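Long-range contact in pectinesterase 1 (Solanum lycopersicum, PDB 1XG2), which hydrolyses the methyl esters of pectin in the plant cell wall, this chain being its catalytic pectinesterase domain: residues P286-A295 / V309-D317. Numbering follows the deposited sequence.
Sequences PAKAMPFTVA and VAYVDGLYD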
loop_
_atom_site.group_PDB
_atom_site.type_symbol
_atom_site.label_atom_id
_atom_site.label_comp_id
_atom_site.label_asym_id
_atom_site.label_seq_id
_atom_site.Cartn_x
_atom_site.Cartn_y
_atom_site.Cartn_z
ATOM N N PRO A 286 -0.503 26.596 0.173
ATOM C CA PRO A 286 0.512 25.649 -0.329
ATOM C C PRO A 286 1.267 24.886 0.750
ATOM O O PRO A 286 1.692 23.761 0.494
ATOM C CB PRO A 286 1.484 26.550 -1.105
ATOM C CG PRO A 286 0.673 27.709 -1.504
ATOM C CD PRO A 286 -0.281 27.951 -0.368
ATOM N N ALA A 287 1.463 25.498 1.915
ATOM C CA ALA A 287 2.131 24.843 3.031
ATOM C C ALA A 287 1.353 23.623 3.552
ATOM O O ALA A 287 1.945 22.704 4.120
ATOM C CB ALA A 287 2.372 25.844 4.166
ATOM N N LYS A 288 0.040 23.624 3.365
ATOM C CA LYS A 288 -0.802 22.480 3.734
ATOM C C LYS A 288 -0.844 21.376 2.659
ATOM O O LYS A 288 -1.219 20.231 2.953
ATOM C CB LYS A 288 -2.214 22.959 4.082
ATOM C CG LYS A 288 -2.244 23.778 5.382
ATOM C CD LYS A 288 -3.644 24.263 5.716
ATOM C CE LYS A 288 -3.674 25.119 6.985
ATOM N NZ LYS A 288 -5.086 25.510 7.322
ATOM N N ALA A 289 -0.484 21.724 1.424
ATOM C CA ALA A 289 -0.333 20.748 0.349
ATOM C C ALA A 289 1.054 20.095 0.356
ATOM O O ALA A 289 1.223 18.969 -0.134
ATOM C CB ALA A 289 -0.584 21.409 -0.988
ATOM N N MET A 290 2.038 20.792 0.928
ATOM C CA MET A 290 3.443 20.371 0.838
ATOM C C MET A 290 3.745 18.992 1.445
ATOM O O MET A 290 4.584 18.274 0.922
ATOM C CB MET A 290 4.383 21.425 1.445
ATOM C CG MET A 290 5.081 22.297 0.391
ATOM S SD MET A 290 6.375 21.443 -0.552
ATOM C CE MET A 290 7.489 21.030 0.735
ATOM N N PRO A 291 3.094 18.627 2.539
ATOM C CA PRO A 291 3.287 17.296 3.137
ATOM C C PRO A 291 3.002 16.122 2.201
ATOM O O PRO A 291 3.443 15.005 2.489
ATOM C CB PRO A 291 2.295 17.290 4.292
ATOM C CG PRO A 291 2.119 18.712 4.634
ATOM C CD PRO A 291 2.157 19.439 3.335
ATOM N N PHE A 292 2.294 16.379 1.100
ATOM C CA PHE A 292 1.879 15.325 0.179
ATOM C C PHE A 292 2.716 15.264 -1.089
ATOM O O PHE A 292 2.398 14.516 -1.999
ATOM C CB PHE A 292 0.377 15.458 -0.080
ATOM C CG PHE A 292 -0.424 15.426 1.197
ATOM C CD1 PHE A 292 -0.680 14.218 1.838
ATOM C CD2 PHE A 292 -0.818 16.598 1.812
ATOM C CE1 PHE A 292 -1.373 14.176 3.043
ATOM C CE2 PHE A 292 -1.507 16.572 3.016
ATOM C CZ PHE A 292 -1.789 15.355 3.639
ATOM N N THR A 293 3.826 16.006 -1.101
ATOM C CA THR A 293 4.754 16.002 -2.231
ATOM C C THR A 293 5.697 14.824 -2.129
ATOM O O THR A 293 5.804 14.163 -1.095
ATOM C CB THR A 293 5.583 17.301 -2.296
ATOM O OG1 THR A 293 6.296 17.487 -1.068
ATOM C CG2 THR A 293 4.700 18.519 -2.425
ATOM N N VAL A 294 6.380 14.551 -3.220
ATOM C CA VAL A 294 7.365 13.474 -3.275
ATOM C C VAL A 294 8.420 13.671 -2.185
ATOM O O VAL A 294 8.808 12.726 -1.500
ATOM C CB VAL A 294 8.022 13.430 -4.641
ATOM C CG1 VAL A 294 9.334 12.652 -4.621
ATOM C CG2 VAL A 294 7.071 12.859 -5.663
ATOM N N ALA A 295 8.867 14.914 -2.038
ATOM C CA ALA A 295 9.884 15.256 -1.054
ATOM C C ALA A 295 9.454 14.896 0.375
ATOM O O ALA A 295 10.231 14.331 1.133
ATOM C CB ALA A 295 10.213 16.734 -1.150
ATOM N N VAL A 309 14.114 7.580 -13.352
ATOM C CA VAL A 309 12.750 8.050 -13.639
ATOM C C VAL A 309 12.599 9.562 -13.455
ATOM O O VAL A 309 13.262 10.168 -12.605
ATOM C CB VAL A 309 11.678 7.312 -12.748
ATOM C CG1 VAL A 309 11.669 7.863 -11.322
ATOM C CG2 VAL A 309 10.291 7.426 -13.354
ATOM N N ALA A 310 11.731 10.183 -14.251
ATOM C CA ALA A 310 11.391 11.583 -14.020
ATOM C C ALA A 310 10.504 11.732 -12.794
ATOM O O ALA A 310 9.603 10.910 -12.559
ATOM C CB ALA A 310 10.682 12.173 -15.230
ATOM N N TYR A 311 10.770 12.775 -12.011
ATOM C CA TYR A 311 9.865 13.173 -10.935
ATOM C C TYR A 311 9.950 14.656 -10.668
ATOM O O TYR A 311 10.992 15.282 -10.884
ATOM C CB TYR A 311 10.141 12.390 -9.628
ATOM C CG TYR A 311 11.502 12.651 -9.005
ATOM C CD1 TYR A 311 12.656 12.058 -9.513
ATOM C CD2 TYR A 311 11.635 13.497 -7.912
ATOM C CE1 TYR A 311 13.908 12.292 -8.939
ATOM C CE2 TYR A 311 12.874 13.742 -7.344
ATOM C CZ TYR A 311 14.002 13.147 -7.851
ATOM O OH TYR A 311 15.230 13.406 -7.264
ATOM N N VAL A 312 8.831 15.206 -10.219
ATOM C CA VAL A 312 8.758 16.536 -9.663
ATOM C C VAL A 312 8.803 16.383 -8.153
ATOM O O VAL A 312 7.996 15.666 -7.563
ATOM C CB VAL A 312 7.466 17.251 -10.100
ATOM C CG1 VAL A 312 7.250 18.552 -9.328
ATOM C CG2 VAL A 312 7.495 17.494 -11.611
ATOM N N ASP A 313 9.737 17.098 -7.534
ATOM C CA ASP A 313 9.988 17.012 -6.103
ATOM C C ASP A 313 8.973 17.756 -5.221
ATOM O O ASP A 313 8.653 17.313 -4.106
ATOM C CB ASP A 313 11.385 17.573 -5.824
ATOM C CG ASP A 313 11.990 16.991 -4.592
ATOM O OD1 ASP A 313 12.215 15.764 -4.558
ATOM O OD2 ASP A 313 12.269 17.677 -3.592
ATOM N N GLY A 314 8.504 18.898 -5.714
ATOM C CA GLY A 314 7.656 19.803 -4.962
ATOM C C GLY A 314 6.240 19.909 -5.502
ATOM O O GLY A 314 5.728 18.957 -6.089
ATOM N N LEU A 315 5.624 21.078 -5.301
ATOM C CA LEU A 315 4.195 21.291 -5.555
ATOM C C LEU A 315 3.781 21.547 -6.998
ATOM O O LEU A 315 2.665 21.195 -7.378
ATOM C CB LEU A 315 3.689 22.481 -4.739
ATOM C CG LEU A 315 3.411 22.271 -3.261
ATOM C CD1 LEU A 315 3.039 23.616 -2.645
ATOM C CD2 LEU A 315 2.294 21.264 -3.044
ATOM N N TYR A 316 4.649 22.189 -7.780
ATOM C CA TYR A 316 4.257 22.716 -9.091
ATOM C C TYR A 316 5.007 22.123 -10.267
ATOM O O TYR A 316 6.217 21.885 -10.217
ATOM C CB TYR A 316 4.404 24.234 -9.137
ATOM C CG TYR A 316 3.759 24.923 -7.969
ATOM C CD1 TYR A 316 4.521 25.668 -7.072
ATOM C CD2 TYR A 316 2.387 24.814 -7.740
ATOM C CE1 TYR A 316 3.938 26.297 -6.010
ATOM C CE2 TYR A 316 1.796 25.445 -6.678
ATOM C CZ TYR A 316 2.572 26.186 -5.813
ATOM O OH TYR A 316 1.989 26.805 -4.747
ATOM N N ASP A 317 4.233 21.914 -11.327
ATOM C CA ASP A 317 4.683 21.374 -12.595
ATOM C C ASP A 317 5.502 22.440 -13.338
ATOM O O ASP A 317 5.771 22.285 -14.533
ATOM C CB ASP A 317 3.444 20.999 -13.431
ATOM C CG ASP A 317 3.679 19.827 -14.362
ATOM O OD1 ASP A 317 2.664 19.339 -14.909
ATOM O OD2 ASP A 317 4.810 19.342 -14.628
HETATM O O HOH W 1 5.746 16.256 -5.505
#
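Leu315 drives its forked end between Pro286, Ala289, Met290 and Thr293. With CG anti to its own carbonyl carbon (chi1 -78°) and the chain extended beyond, the two methyls part: CD1 lies against Pro286, 3.4 Å from Pro286 O, while CD2 meets Ala289 CB at 3.5 Å and also touches Thr293 CG2. Met290, bent at its outer torsions, crosses the leucine obliquely and lays CG and SD along its branch point. Next along the chain, Tyr316 extends its hydroxyl to the Pro286 ring, Tyr316 OH standing 3.6 Å from Pro286 CG, and Leu315 CB covers one face of the tyrosine ring. Thr293 turns CG2 to the Gly314 backbone and OG1 back to Met290 O, a 2.7 Å hydrogen bond lying in the carbonyl plane; the same oxygen accepts from Thr293 N, and Thr293 is the N-cap of helix 294-297. At that helix start, Ala295 N donates to Asp313 O (3.2 Å), and a water links Val294 N to Gly314 O. Val294 sets CG2 3.5 Å from Val312 O and CG1 beside Tyr311 CD2, the two side chains crossing at about a right angle. On the side facing the sheet, Phe292 and Val294 pack on strands 228-232 and 160-164, and Gln198 holds Gly314 O. The C-terminal tail thus folds back over short helical turns that lie across one parallel sheet of the right-handed beta-helix characteristic of pectinesterases.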